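Local coordinates for assembly chaperone of ribosomal protein L4 (Acl4) (Chaetomium thermophilum, PDB 5TQB) that probably binds newly made ribosomal protein L4 and shields it until ribosome assembly, using a curved array of paired helices related to TPR repeats, at residues A44-G49 with N63-A68; D101-F106 with E154-D159; V112-I117 with R143-T148; A207-L212 with V241-E246; L260-W265 with K308-E313. All coordinates share one frame; numbering follows the deposited sequence.

From the N terminus, contact 1 comes first: a short connection lets helices 41-54 and 58-71 fold back on each other within the predicted TPR repeat. Contacts 2 and 3 both pair helices 100-125 and 131-156. Contact 3 (112-117 with 143-148) is nested in the loop closed by contact 2 (101-106 with 154-159), and the two touch where Phe106 O meets Thr148 CG2. Contact 4 closes after them, joining helix 201-212 to the turn leading into helix 244-257. The next helix, 262-281, opens contact 5, whose loop closes on helix 291-313. Apart from the nested pair, the contacts follow in series and none cross.

Contact 1 of 5, residues A44-G49 with N63-A68; sequences ALTLLG and NYYAAA
Leu45 O takes the backbone N-H of Gly49 at 2.9 Å, and on the side of the neighbouring helix Tyr64 CB lies 3.7 Å from the same Leu45 O. No hydrogen bond crosses between 44-49 and 63-68, so the pair is held by apolar groups and by two tyrosine rings laid against the first helix. CB of Leu48 sits over the centre of one face of the Tyr64 ring, 3.8 Å from its centroid and 11° off the normal, a CH-pi contact. Farther along the ring, Leu48 CD1 reaches Tyr64 CE1 at 3.7 Å. The edge of that ring is met near its plane by Leu45 CD2, which is 4.0 Å from Tyr64 CD1. With CG turned beside the backbone N (chi1 -79°), the Tyr64 ring is sent across the 44-49 axis, alongside the flank that carries Leu48. Its hydroxyl is hydrogen-bonded to Arg28. Tyr65 covers the other flank: Gly49 CA lies over one face of its ring, toward the rim and 3.9 Å from the centroid, an approach favoured by the missing side chain. Nearer the start of 44-49, Leu45 CB and Ala68 CB pack at 3.7 Å.

The short segments run nearly antiparallel, at 161°, with axes only 7.7 Å apart, a closeness that suits the small residues Gly49 and Ala68. This is the helix hairpin of the predicted TPR repeat. Leu45 and Leu48 also pack on Tyr31 of helix 20-32, while Tyr65 stacks on Trp90 and hydrogen-bonds to Glu86 of helix 86-94, placing the hairpin between those two helices.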
# COMPACT_ATOMS: atom_id res chain seq x y z
N ALA B 44 -14.09 22.92 -0.85
CA ALA B 44 -12.82 23.64 -0.72
C ALA B 44 -12.14 23.34 0.62
O ALA B 44 -10.94 23.10 0.69
CB ALA B 44 -13.04 25.13 -0.87
N LEU B 45 -12.93 23.37 1.69
CA LEU B 45 -12.40 23.08 3.02
C LEU B 45 -12.01 21.61 3.13
O LEU B 45 -11.01 21.27 3.76
CB LEU B 45 -13.44 23.46 4.08
CG LEU B 45 -13.70 24.96 4.18
CD1 LEU B 45 -15.02 25.25 4.90
CD2 LEU B 45 -12.54 25.65 4.89
N THR B 46 -12.79 20.74 2.49
CA THR B 46 -12.46 19.32 2.45
C THR B 46 -11.09 19.13 1.82
O THR B 46 -10.25 18.40 2.35
CB THR B 46 -13.52 18.54 1.66
OG1 THR B 46 -14.76 18.56 2.36
CG2 THR B 46 -13.10 17.09 1.45
N LEU B 47 -10.88 19.79 0.68
CA LEU B 47 -9.63 19.66 -0.06
C LEU B 47 -8.45 20.16 0.76
O LEU B 47 -7.41 19.52 0.83
CB LEU B 47 -9.71 20.43 -1.38
CG LEU B 47 -8.44 20.45 -2.23
CD1 LEU B 47 -8.04 19.04 -2.61
CD2 LEU B 47 -8.66 21.30 -3.47
N LEU B 48 -8.63 21.32 1.39
CA LEU B 48 -7.61 21.85 2.28
C LEU B 48 -7.34 20.89 3.43
O LEU B 48 -6.22 20.83 3.95
CB LEU B 48 -8.04 23.23 2.80
CG LEU B 48 -7.76 24.40 1.86
CD1 LEU B 48 -8.57 25.62 2.28
CD2 LEU B 48 -6.28 24.73 1.85
N GLY B 49 -8.36 20.12 3.81
CA GLY B 49 -8.22 19.12 4.85
C GLY B 49 -7.35 17.96 4.40
O GLY B 49 -6.42 17.57 5.11
N ASN B 63 -9.06 21.50 11.82
CA ASN B 63 -9.77 22.77 11.71
C ASN B 63 -10.48 22.93 10.36
O ASN B 63 -11.59 23.45 10.30
CB ASN B 63 -8.80 23.93 11.96
CG ASN B 63 -8.21 23.90 13.36
OD1 ASN B 63 -8.90 23.61 14.34
ND2 ASN B 63 -6.92 24.20 13.46
N TYR B 64 -9.84 22.48 9.29
CA TYR B 64 -10.41 22.59 7.95
C TYR B 64 -11.60 21.65 7.80
O TYR B 64 -12.65 22.04 7.28
CB TYR B 64 -9.36 22.28 6.88
CG TYR B 64 -8.41 23.43 6.59
CD1 TYR B 64 -8.89 24.66 6.17
CD2 TYR B 64 -7.04 23.27 6.71
CE1 TYR B 64 -8.03 25.70 5.90
CE2 TYR B 64 -6.17 24.30 6.43
CZ TYR B 64 -6.68 25.52 6.03
OH TYR B 64 -5.83 26.57 5.75
N TYR B 65 -11.43 20.42 8.25
CA TYR B 65 -12.49 19.42 8.18
C TYR B 65 -13.66 19.84 9.08
O TYR B 65 -14.82 19.61 8.73
CB TYR B 65 -11.96 18.04 8.58
CG TYR B 65 -11.27 17.28 7.47
CD1 TYR B 65 -11.89 17.09 6.24
CD2 TYR B 65 -10.00 16.74 7.64
CE1 TYR B 65 -11.27 16.40 5.22
CE2 TYR B 65 -9.37 16.04 6.63
CZ TYR B 65 -10.01 15.87 5.42
OH TYR B 65 -9.39 15.17 4.40
N ALA B 66 -13.35 20.46 10.21
CA ALA B 66 -14.38 20.95 11.13
C ALA B 66 -15.18 22.10 10.50
O ALA B 66 -16.41 22.16 10.63
CB ALA B 66 -13.75 21.40 12.43
N ALA B 67 -14.48 23.01 9.83
CA ALA B 67 -15.12 24.14 9.17
C ALA B 67 -16.00 23.65 8.03
O ALA B 67 -17.05 24.22 7.75
CB ALA B 67 -14.08 25.11 8.66
N ALA B 68 -15.57 22.58 7.37
CA ALA B 68 -16.35 21.99 6.29
C ALA B 68 -17.68 21.46 6.81
O ALA B 68 -18.71 21.57 6.15
CB ALA B 68 -15.56 20.89 5.60

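Contact 2 of 5, residues D101-F106 with E154-D159; sequences DSVAWF and EVYMTD
Val155 is the first residue of 154-159 to meet the other segment; Glu154 before it makes a salt bridge and a backbone hydrogen bond to another protein chain. The two methyls of Val155 go to different partners. CG1, anti to the backbone N (chi1 180°), lies 3.9 Å from Val103 CG2. CG2 comes in at the edge of the Phe106 ring, near the ring plane and 4.1 Å from CE1 of Phe106. Next, Tyr156 swings its ring back toward helix 100-125, and CE2 of Tyr156 stands 4.1 Å from Val103 CG2, the side chains crossing at about a right angle. Then comes a turn, where Thr158 OG1 donates to Glu154 O at 2.7 Å, tying the turn back to Glu154. Asp159 OD1 is hydrogen-bonded to Gly99 N, just ahead of helix 100-125, and pairs with a basic side chain of another protein chain. The end of helix 131-156 therefore belongs to a site bound by that other protein.

No hydrogen bond joins 101-106 to 154-159. Leu160 packs on both Val103 and Val155, while Phe106 also rests on Ala92, so the start of helix 100-125 lies between helix 86-94 and the end of helix 131-156.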
# COMPACT_ATOMS: atom_id res chain seq x y z
N ASP B 101 -16.58 10.11 21.03
CA ASP B 101 -16.48 11.22 20.09
C ASP B 101 -16.18 10.73 18.68
O ASP B 101 -16.71 11.28 17.70
CB ASP B 101 -15.40 12.20 20.55
CG ASP B 101 -15.39 13.49 19.74
OD1 ASP B 101 -16.29 14.33 19.95
OD2 ASP B 101 -14.49 13.67 18.91
N SER B 102 -15.34 9.70 18.57
CA SER B 102 -15.02 9.12 17.27
C SER B 102 -16.21 8.38 16.69
O SER B 102 -16.52 8.51 15.51
CB SER B 102 -13.84 8.16 17.39
OG SER B 102 -12.65 8.86 17.71
N VAL B 103 -16.87 7.58 17.52
CA VAL B 103 -18.05 6.83 17.10
C VAL B 103 -19.15 7.77 16.62
O VAL B 103 -19.84 7.48 15.64
CB VAL B 103 -18.59 5.96 18.24
CG1 VAL B 103 -19.89 5.27 17.82
CG2 VAL B 103 -17.56 4.93 18.66
N ALA B 104 -19.32 8.88 17.32
CA ALA B 104 -20.32 9.88 16.96
C ALA B 104 -20.04 10.42 15.56
O ALA B 104 -20.94 10.50 14.72
CB ALA B 104 -20.34 11.01 17.98
N TRP B 105 -18.79 10.79 15.30
CA TRP B 105 -18.40 11.27 13.98
C TRP B 105 -18.57 10.19 12.91
O TRP B 105 -19.06 10.46 11.81
CB TRP B 105 -16.95 11.76 13.99
CG TRP B 105 -16.77 13.12 14.59
CD1 TRP B 105 -16.00 13.44 15.67
CD2 TRP B 105 -17.37 14.35 14.15
NE1 TRP B 105 -16.07 14.79 15.93
CE2 TRP B 105 -16.91 15.37 15.01
CE3 TRP B 105 -18.24 14.68 13.11
CZ2 TRP B 105 -17.30 16.70 14.86
CZ3 TRP B 105 -18.63 16.00 12.97
CH2 TRP B 105 -18.16 17.00 13.84
N PHE B 106 -18.18 8.96 13.24
CA PHE B 106 -18.28 7.84 12.31
C PHE B 106 -19.74 7.59 11.96
O PHE B 106 -20.08 7.30 10.81
CB PHE B 106 -17.68 6.57 12.92
CG PHE B 106 -16.18 6.47 12.80
CD1 PHE B 106 -15.41 6.02 13.87
CD2 PHE B 106 -15.54 6.77 11.61
CE1 PHE B 106 -14.03 5.91 13.76
CE2 PHE B 106 -14.16 6.66 11.49
CZ PHE B 106 -13.41 6.23 12.57
N GLU B 154 -13.35 -1.27 15.83
CA GLU B 154 -12.01 -1.16 16.40
C GLU B 154 -11.95 -0.16 17.56
O GLU B 154 -11.11 -0.29 18.45
CB GLU B 154 -11.00 -0.80 15.30
CG GLU B 154 -10.77 -1.93 14.29
CD GLU B 154 -10.23 -1.44 12.93
OE1 GLU B 154 -9.77 -0.28 12.84
OE2 GLU B 154 -10.27 -2.23 11.96
N VAL B 155 -12.84 0.83 17.55
CA VAL B 155 -12.94 1.75 18.69
C VAL B 155 -13.48 0.99 19.91
O VAL B 155 -13.02 1.20 21.04
CB VAL B 155 -13.86 2.95 18.39
CG1 VAL B 155 -13.94 3.87 19.60
CG2 VAL B 155 -13.35 3.73 17.19
N TYR B 156 -14.45 0.11 19.68
CA TYR B 156 -15.07 -0.64 20.77
C TYR B 156 -14.16 -1.74 21.31
O TYR B 156 -14.42 -2.29 22.38
CB TYR B 156 -16.42 -1.22 20.35
CG TYR B 156 -17.55 -0.23 20.50
CD1 TYR B 156 -18.03 0.12 21.76
CD2 TYR B 156 -18.14 0.35 19.39
CE1 TYR B 156 -19.06 1.03 21.91
CE2 TYR B 156 -19.17 1.26 19.53
CZ TYR B 156 -19.62 1.60 20.78
OH TYR B 156 -20.65 2.51 20.90
N MSE B 157 -13.10 -2.06 20.57
CA MSE B 157 -12.12 -3.04 21.02
C MSE B 157 -10.85 -2.36 21.51
O MSE B 157 -9.87 -3.03 21.85
CB MSE B 157 -11.80 -4.03 19.90
CG MSE B 157 -13.00 -4.83 19.44
SE MSE B 157 -12.55 -6.11 18.04
CE MSE B 157 -11.53 -7.36 19.12
N THR B 158 -10.88 -1.03 21.55
CA THR B 158 -9.81 -0.25 22.17
C THR B 158 -10.40 0.79 23.13
O THR B 158 -10.63 0.47 24.30
CB THR B 158 -8.90 0.42 21.12
OG1 THR B 158 -9.69 1.16 20.17
CG2 THR B 158 -8.07 -0.64 20.38
N ASP B 159 -10.64 2.00 22.64
CA ASP B 159 -11.08 3.12 23.48
C ASP B 159 -12.28 2.78 24.38
O ASP B 159 -12.29 3.13 25.57
CB ASP B 159 -11.46 4.32 22.61
CG ASP B 159 -10.33 4.79 21.70
OD1 ASP B 159 -10.54 5.78 20.96
OD2 ASP B 159 -9.23 4.18 21.71

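Contact 3 of 5, residues V112-I117 with R143-T148; sequences VLRAQI and RRLAET. With EDO (1,2-ethanediol), chain I.
Leu145 points into helix 100-125 and crosses Arg114 and Ile117 at about right angles. Its CG is anti to the backbone N (chi1 177°), which carries CD2 out to 3.7 Å from both Arg114 CG and Ile117 CD1. The other methyl, CD1 of Leu145, lies loosely over one face of the Arg114 guanidinium, whose NH1 forms a salt bridge with Glu176. Leu113 crosses Thr148 obliquely, its CD1 3.8 Å from Thr148 OG1 and equally far from Leu145 CA. That hydroxyl is engaged in its own helix, donating to Arg144 O at 2.8 Å.

The successive long helices 100-125 and 131-156 pair here as an antiparallel helical hairpin (154°), the short segments' axes 9.8 Å apart. Away from the interface Arg144, bent at chi2 and chi3, turns its guanidinium side-on to Glu147. NE donates to OE1 and NH2 to OE2, both in the guanidinium plane and both at 2.9 Å, although Glu147 OE1 is met from above the carboxylate plane. Another protein chain packs on Arg144, Glu147 and Thr148.

Aliphatic carbons thus join the helices without any hydrogen bond between them, while Arg144 and Glu147 pair to the side, where they probably neutralise one another.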
# COMPACT_ATOMS: atom_id res chain seq x y z
N VAL B 112 -24.68 9.58 6.22
CA VAL B 112 -24.58 10.23 4.91
C VAL B 112 -24.36 9.19 3.82
O VAL B 112 -25.02 9.22 2.79
CB VAL B 112 -23.42 11.25 4.89
CG1 VAL B 112 -23.25 11.84 3.49
CG2 VAL B 112 -23.68 12.35 5.90
N LEU B 113 -23.45 8.25 4.07
CA LEU B 113 -23.15 7.19 3.11
C LEU B 113 -24.38 6.33 2.81
O LEU B 113 -24.65 6.04 1.64
CB LEU B 113 -22.02 6.30 3.63
CG LEU B 113 -20.61 6.90 3.57
CD1 LEU B 113 -19.64 6.06 4.40
CD2 LEU B 113 -20.13 7.02 2.13
N ARG B 114 -25.11 5.92 3.84
CA ARG B 114 -26.28 5.07 3.65
C ARG B 114 -27.35 5.75 2.79
O ARG B 114 -28.01 5.09 1.99
CB ARG B 114 -26.87 4.65 4.99
CG ARG B 114 -26.52 3.23 5.38
CD ARG B 114 -27.24 2.83 6.64
NE ARG B 114 -26.73 3.52 7.82
CZ ARG B 114 -25.92 2.98 8.72
NH1 ARG B 114 -25.52 1.72 8.62
NH2 ARG B 114 -25.52 3.71 9.75
N ALA B 115 -27.52 7.05 2.97
CA ALA B 115 -28.48 7.82 2.19
C ALA B 115 -28.05 7.91 0.72
O ALA B 115 -28.87 7.78 -0.18
CB ALA B 115 -28.65 9.21 2.78
N GLN B 116 -26.76 8.13 0.50
CA GLN B 116 -26.21 8.19 -0.85
C GLN B 116 -26.36 6.85 -1.57
O GLN B 116 -26.74 6.80 -2.74
CB GLN B 116 -24.74 8.60 -0.81
CG GLN B 116 -24.52 10.04 -0.39
CD GLN B 116 -23.05 10.37 -0.27
OE1 GLN B 116 -22.21 9.49 -0.12
NE2 GLN B 116 -22.73 11.66 -0.34
N ILE B 117 -26.05 5.77 -0.86
CA ILE B 117 -26.25 4.42 -1.36
C ILE B 117 -27.70 4.22 -1.79
O ILE B 117 -27.97 3.74 -2.89
CB ILE B 117 -25.90 3.36 -0.29
CG1 ILE B 117 -24.39 3.33 -0.06
CG2 ILE B 117 -26.37 1.97 -0.72
CD1 ILE B 117 -23.97 2.58 1.18
N ARG B 143 -18.49 -0.05 0.19
CA ARG B 143 -17.19 -0.42 0.74
C ARG B 143 -16.71 0.62 1.74
O ARG B 143 -16.16 0.27 2.78
CB ARG B 143 -16.18 -0.62 -0.38
CG ARG B 143 -16.42 -1.88 -1.18
CD ARG B 143 -15.65 -1.89 -2.47
NE ARG B 143 -16.00 -3.05 -3.28
CZ ARG B 143 -15.59 -3.24 -4.53
NH1 ARG B 143 -14.81 -2.34 -5.11
NH2 ARG B 143 -15.95 -4.33 -5.19
N ARG B 144 -16.92 1.90 1.43
CA ARG B 144 -16.56 2.97 2.36
C ARG B 144 -17.39 2.85 3.63
O ARG B 144 -16.89 3.10 4.73
CB ARG B 144 -16.79 4.35 1.73
CG ARG B 144 -15.91 4.69 0.52
CD ARG B 144 -14.41 4.71 0.86
NE ARG B 144 -13.79 3.40 0.70
CZ ARG B 144 -13.55 2.81 -0.46
NH1 ARG B 144 -13.89 3.39 -1.61
NH2 ARG B 144 -12.98 1.61 -0.49
N LEU B 145 -18.66 2.48 3.47
CA LEU B 145 -19.54 2.28 4.61
C LEU B 145 -19.08 1.09 5.44
O LEU B 145 -19.03 1.17 6.67
CB LEU B 145 -20.99 2.05 4.15
CG LEU B 145 -21.99 1.75 5.28
CD1 LEU B 145 -22.06 2.90 6.28
CD2 LEU B 145 -23.37 1.47 4.71
N ALA B 146 -18.75 -0.01 4.77
CA ALA B 146 -18.29 -1.22 5.45
C ALA B 146 -17.04 -0.92 6.26
O ALA B 146 -16.90 -1.36 7.41
CB ALA B 146 -18.02 -2.31 4.44
N GLU B 147 -16.13 -0.16 5.66
CA GLU B 147 -14.90 0.25 6.32
C GLU B 147 -15.20 1.16 7.52
O GLU B 147 -14.46 1.16 8.50
CB GLU B 147 -13.98 0.97 5.34
CG GLU B 147 -13.38 0.06 4.27
CD GLU B 147 -12.93 0.82 3.01
OE1 GLU B 147 -12.82 2.07 3.06
OE2 GLU B 147 -12.69 0.17 1.97
N THR B 148 -16.29 1.92 7.44
CA THR B 148 -16.67 2.82 8.52
C THR B 148 -17.19 2.01 9.71
O THR B 148 -16.89 2.32 10.87
CB THR B 148 -17.76 3.81 8.07
OG1 THR B 148 -17.24 4.65 7.02
CG2 THR B 148 -18.22 4.69 9.22
C1 EDO I . -9.90 2.91 1.79
O1 EDO I . -9.56 1.54 1.94
C2 EDO I . -9.66 3.62 3.10
O2 EDO I . -10.10 2.79 4.16

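Contact 4 of 5, residues A207-L212 with V241-E246; sequences ALRRSL and VDMEEE
The flat peptide group of Leu208, whose side chain meets Met243 across the contact, receives two donors at its O from the same face of the carbonyl plane: Leu212 N at 3.0 Å and Ser211 OG at 2.8 Å. The facing segment is a helix-ending turn, a Schellman motif with Asp242 at positive phi (66°) as its C-prime residue, followed at once by Met243 as the N-cap of helix 244-257. Two further flat groups, the Arg209 guanidinium and the Glu246 carboxylate, stay apart: Arg209 NH1 and Glu246 OE2 are 6.3 Å from each other, not in contact.

The contact itself is apolar. Met243, a selenomethionine, bends at chi3 (-72°) and brings its CE methyl against Leu208, 3.6 Å from CB; its approach to CD1 is so short that the exact length is doubtful. Farther on, Leu212 CD1 touches the aliphatic part of Glu246, at 4.1 Å from its CG, the side chains crossing at about a right angle. Leu234 of helix 228-240 packs on both Leu208 and Leu212, so helix 201-212 is joined to that helix as well. At the start of the turn, just after helix 228-240, Val241 CG2, held between its own backbone N and carbonyl carbon, rests 3.6 Å from Leu208 CD1.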
# COMPACT_ATOMS: atom_id res chain seq x y z
N ALA B 207 -12.07 -16.87 8.58
CA ALA B 207 -12.36 -15.52 8.09
C ALA B 207 -11.16 -14.92 7.37
O ALA B 207 -11.30 -14.31 6.31
CB ALA B 207 -12.79 -14.63 9.24
N LEU B 208 -9.98 -15.08 7.96
CA LEU B 208 -8.76 -14.51 7.39
C LEU B 208 -8.39 -15.18 6.06
O LEU B 208 -7.95 -14.52 5.12
CB LEU B 208 -7.61 -14.65 8.37
CG LEU B 208 -7.60 -13.68 9.55
CD1 LEU B 208 -6.53 -14.06 10.56
CD2 LEU B 208 -7.40 -12.24 9.09
N ARG B 209 -8.59 -16.49 5.99
CA ARG B 209 -8.34 -17.25 4.77
C ARG B 209 -9.27 -16.75 3.67
O ARG B 209 -8.92 -16.77 2.49
CB ARG B 209 -8.58 -18.74 5.02
CG ARG B 209 -7.43 -19.66 4.63
CD ARG B 209 -7.18 -20.73 5.70
NE ARG B 209 -8.42 -21.33 6.18
CZ ARG B 209 -8.56 -21.96 7.35
NH1 ARG B 209 -7.53 -22.08 8.18
NH2 ARG B 209 -9.73 -22.46 7.69
N ARG B 210 -10.46 -16.30 4.06
CA ARG B 210 -11.43 -15.79 3.10
C ARG B 210 -11.04 -14.41 2.58
O ARG B 210 -11.17 -14.13 1.39
CB ARG B 210 -12.82 -15.74 3.72
CG ARG B 210 -13.84 -15.08 2.81
CD ARG B 210 -15.24 -15.49 3.16
NE ARG B 210 -16.20 -14.92 2.22
CZ ARG B 210 -17.51 -15.12 2.27
NH1 ARG B 210 -18.02 -15.90 3.21
NH2 ARG B 210 -18.30 -14.55 1.38
N SER B 211 -10.58 -13.54 3.48
CA SER B 211 -10.17 -12.20 3.09
C SER B 211 -8.98 -12.25 2.14
O SER B 211 -8.91 -11.47 1.20
CB SER B 211 -9.81 -11.37 4.32
OG SER B 211 -8.61 -11.85 4.92
N LEU B 212 -8.06 -13.17 2.40
CA LEU B 212 -6.88 -13.31 1.56
C LEU B 212 -7.25 -13.79 0.16
O LEU B 212 -6.67 -13.36 -0.83
CB LEU B 212 -5.90 -14.30 2.20
CG LEU B 212 -5.15 -13.79 3.43
CD1 LEU B 212 -4.51 -14.94 4.18
CD2 LEU B 212 -4.10 -12.78 3.02
N VAL B 241 -3.17 -15.86 15.13
CA VAL B 241 -3.86 -17.14 14.99
C VAL B 241 -3.04 -18.18 14.23
O VAL B 241 -3.61 -19.07 13.58
CB VAL B 241 -5.24 -16.96 14.32
CG1 VAL B 241 -6.11 -16.02 15.14
CG2 VAL B 241 -5.08 -16.43 12.91
N ASP B 242 -1.72 -18.06 14.29
CA ASP B 242 -0.79 -19.11 13.85
C ASP B 242 -0.82 -19.39 12.35
O ASP B 242 -0.71 -20.55 11.94
CB ASP B 242 -1.06 -20.41 14.62
CG ASP B 242 -0.99 -20.22 16.12
OD1 ASP B 242 0.14 -20.23 16.67
OD2 ASP B 242 -2.06 -20.07 16.76
N MSE B 243 -0.95 -18.34 11.55
CA MSE B 243 -0.83 -18.46 10.10
C MSE B 243 0.40 -17.68 9.64
O MSE B 243 0.31 -16.76 8.81
CB MSE B 243 -2.10 -17.96 9.40
CG MSE B 243 -3.22 -18.99 9.37
SE MSE B 243 -4.82 -18.31 8.47
CE MSE B 243 -5.36 -17.09 9.85
N GLU B 244 1.55 -18.05 10.19
CA GLU B 244 2.80 -17.35 9.91
C GLU B 244 3.21 -17.51 8.45
O GLU B 244 3.77 -16.60 7.85
CB GLU B 244 3.91 -17.86 10.83
CG GLU B 244 3.66 -17.62 12.31
CD GLU B 244 2.92 -18.76 13.00
OE1 GLU B 244 2.38 -19.66 12.31
OE2 GLU B 244 2.87 -18.76 14.25
N GLU B 245 2.92 -18.68 7.88
CA GLU B 245 3.25 -18.96 6.49
C GLU B 245 2.59 -17.92 5.58
O GLU B 245 3.22 -17.41 4.65
CB GLU B 245 2.79 -20.37 6.10
CG GLU B 245 3.39 -21.48 6.95
CD GLU B 245 2.54 -21.84 8.17
OE1 GLU B 245 2.80 -22.89 8.79
OE2 GLU B 245 1.61 -21.06 8.51
N GLU B 246 1.34 -17.60 5.85
CA GLU B 246 0.63 -16.57 5.10
C GLU B 246 1.20 -15.19 5.42
O GLU B 246 1.32 -14.34 4.54
CB GLU B 246 -0.87 -16.60 5.39
CG GLU B 246 -1.61 -17.81 4.83
CD GLU B 246 -1.46 -19.06 5.70
OE1 GLU B 246 -0.61 -19.05 6.62
OE2 GLU B 246 -2.19 -20.04 5.46

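Contact 5 of 5, residues L260-W265 with K308-E313; sequences LSVEVW and KVFEAE
Val309 is the tight point, wedged among Leu260, Val262 and Trp265. Its CG1 lies 3.7 Å from Leu260 O and 3.9 Å from Val262 CG2; the two valine side chains run past each other in opposite directions. CG2 of Val309 turns to the indole, 4.0 Å from Trp265 NE1, the side chains crossing at about a right angle. That N-H is spoken for by Asp259 O, which restrains the rotation of the indole next to the valine. On the next residue, Phe310, swung anti to its backbone N (chi1 -170°), the ring is met obliquely by Val262 CG1, 3.8 Å from CD2.

The other side is looser and wet. Leu260 CD2 and Glu313 OE2 are 4.3 Å apart, and a water links the same two residues, donating to Leu260 O at 2.8 Å and to Glu313 OE1 at 2.7 Å. That bridge supplies the polar connection between the segments, which share no direct hydrogen bond. Outside them, Glu313 OE1 also forms a long, weak ion pair with a basic side chain of another protein chain.

Ser261 is the N-cap of helix 262-281, and the first turn of that helix packs on the last turns of helix 291-313. This antiparallel pairing is consistent with the helix hairpins of a TPR-like solenoid.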
# COMPACT_ATOMS: atom_id res chain seq x y z
N LEU B 260 11.38 0.98 3.89
CA LEU B 260 11.72 1.86 5.01
C LEU B 260 10.67 1.77 6.13
O LEU B 260 10.59 2.64 7.00
CB LEU B 260 11.89 3.30 4.54
CG LEU B 260 13.09 3.49 3.59
CD1 LEU B 260 13.08 4.88 2.96
CD2 LEU B 260 14.40 3.26 4.32
N SER B 261 9.87 0.70 6.09
CA SER B 261 8.83 0.48 7.09
C SER B 261 9.36 -0.34 8.26
O SER B 261 9.46 -1.56 8.18
CB SER B 261 7.64 -0.24 6.46
OG SER B 261 6.63 -0.45 7.42
N VAL B 262 9.70 0.35 9.34
CA VAL B 262 10.27 -0.28 10.52
C VAL B 262 9.37 -1.39 11.03
O VAL B 262 9.83 -2.51 11.28
CB VAL B 262 10.49 0.74 11.65
CG1 VAL B 262 11.02 0.05 12.93
CG2 VAL B 262 11.45 1.83 11.20
N GLU B 263 8.09 -1.07 11.16
CA GLU B 263 7.13 -1.97 11.78
C GLU B 263 6.94 -3.24 10.95
O GLU B 263 6.63 -4.30 11.50
CB GLU B 263 5.80 -1.25 11.99
CG GLU B 263 4.81 -2.03 12.85
CD GLU B 263 3.81 -1.14 13.56
OE1 GLU B 263 2.77 -1.66 14.01
OE2 GLU B 263 4.06 0.08 13.68
N VAL B 264 7.13 -3.14 9.64
CA VAL B 264 6.98 -4.30 8.78
C VAL B 264 8.21 -5.21 8.83
O VAL B 264 8.09 -6.43 8.75
CB VAL B 264 6.65 -3.91 7.34
CG1 VAL B 264 6.66 -5.12 6.41
CG2 VAL B 264 5.28 -3.25 7.30
N TRP B 265 9.40 -4.62 8.97
CA TRP B 265 10.60 -5.43 9.14
C TRP B 265 10.48 -6.23 10.44
O TRP B 265 10.83 -7.40 10.49
CB TRP B 265 11.87 -4.57 9.15
CG TRP B 265 12.35 -4.15 7.79
CD1 TRP B 265 12.37 -2.89 7.28
CD2 TRP B 265 12.90 -5.01 6.78
NE1 TRP B 265 12.89 -2.90 6.00
CE2 TRP B 265 13.22 -4.19 5.67
CE3 TRP B 265 13.14 -6.38 6.69
CZ2 TRP B 265 13.77 -4.70 4.50
CZ3 TRP B 265 13.69 -6.89 5.53
CH2 TRP B 265 14.00 -6.05 4.44
N LYS B 308 18.35 -1.40 11.74
CA LYS B 308 19.13 -0.56 10.85
C LYS B 308 18.26 0.62 10.40
O LYS B 308 18.61 1.78 10.61
CB LYS B 308 19.62 -1.37 9.66
CG LYS B 308 20.52 -0.60 8.71
CD LYS B 308 20.98 -1.48 7.56
CE LYS B 308 21.96 -0.75 6.67
NZ LYS B 308 22.42 -1.62 5.55
N VAL B 309 17.11 0.30 9.79
CA VAL B 309 16.15 1.32 9.35
C VAL B 309 15.62 2.13 10.54
O VAL B 309 15.29 3.30 10.39
CB VAL B 309 14.96 0.67 8.62
CG1 VAL B 309 13.92 1.71 8.22
CG2 VAL B 309 15.44 -0.08 7.38
N PHE B 310 15.54 1.48 11.70
CA PHE B 310 15.11 2.14 12.93
C PHE B 310 16.02 3.34 13.23
O PHE B 310 15.54 4.45 13.46
CB PHE B 310 15.16 1.13 14.09
CG PHE B 310 14.51 1.60 15.36
CD1 PHE B 310 15.09 2.59 16.13
CD2 PHE B 310 13.33 1.03 15.79
CE1 PHE B 310 14.50 3.01 17.30
CE2 PHE B 310 12.73 1.44 16.96
CZ PHE B 310 13.32 2.43 17.72
N GLU B 311 17.33 3.10 13.22
CA GLU B 311 18.32 4.15 13.43
C GLU B 311 18.25 5.24 12.35
O GLU B 311 18.20 6.43 12.66
CB GLU B 311 19.73 3.56 13.42
CG GLU B 311 20.01 2.53 14.50
CD GLU B 311 21.20 1.63 14.17
OE1 GLU B 311 22.03 2.03 13.32
OE2 GLU B 311 21.30 0.53 14.75
N ALA B 312 18.26 4.81 11.09
CA ALA B 312 18.28 5.73 9.95
C ALA B 312 17.08 6.67 9.94
O ALA B 312 17.21 7.84 9.60
CB ALA B 312 18.35 4.94 8.65
N GLU B 313 15.91 6.15 10.31
CA GLU B 313 14.69 6.94 10.30
C GLU B 313 14.46 7.67 11.62
O GLU B 313 13.52 8.46 11.74
CB GLU B 313 13.48 6.05 9.99
CG GLU B 313 13.49 5.46 8.59
CD GLU B 313 13.31 6.51 7.51
OE1 GLU B 313 12.18 7.03 7.38
OE2 GLU B 313 14.29 6.80 6.79
O HOH W 1 10.03 5.43 7.13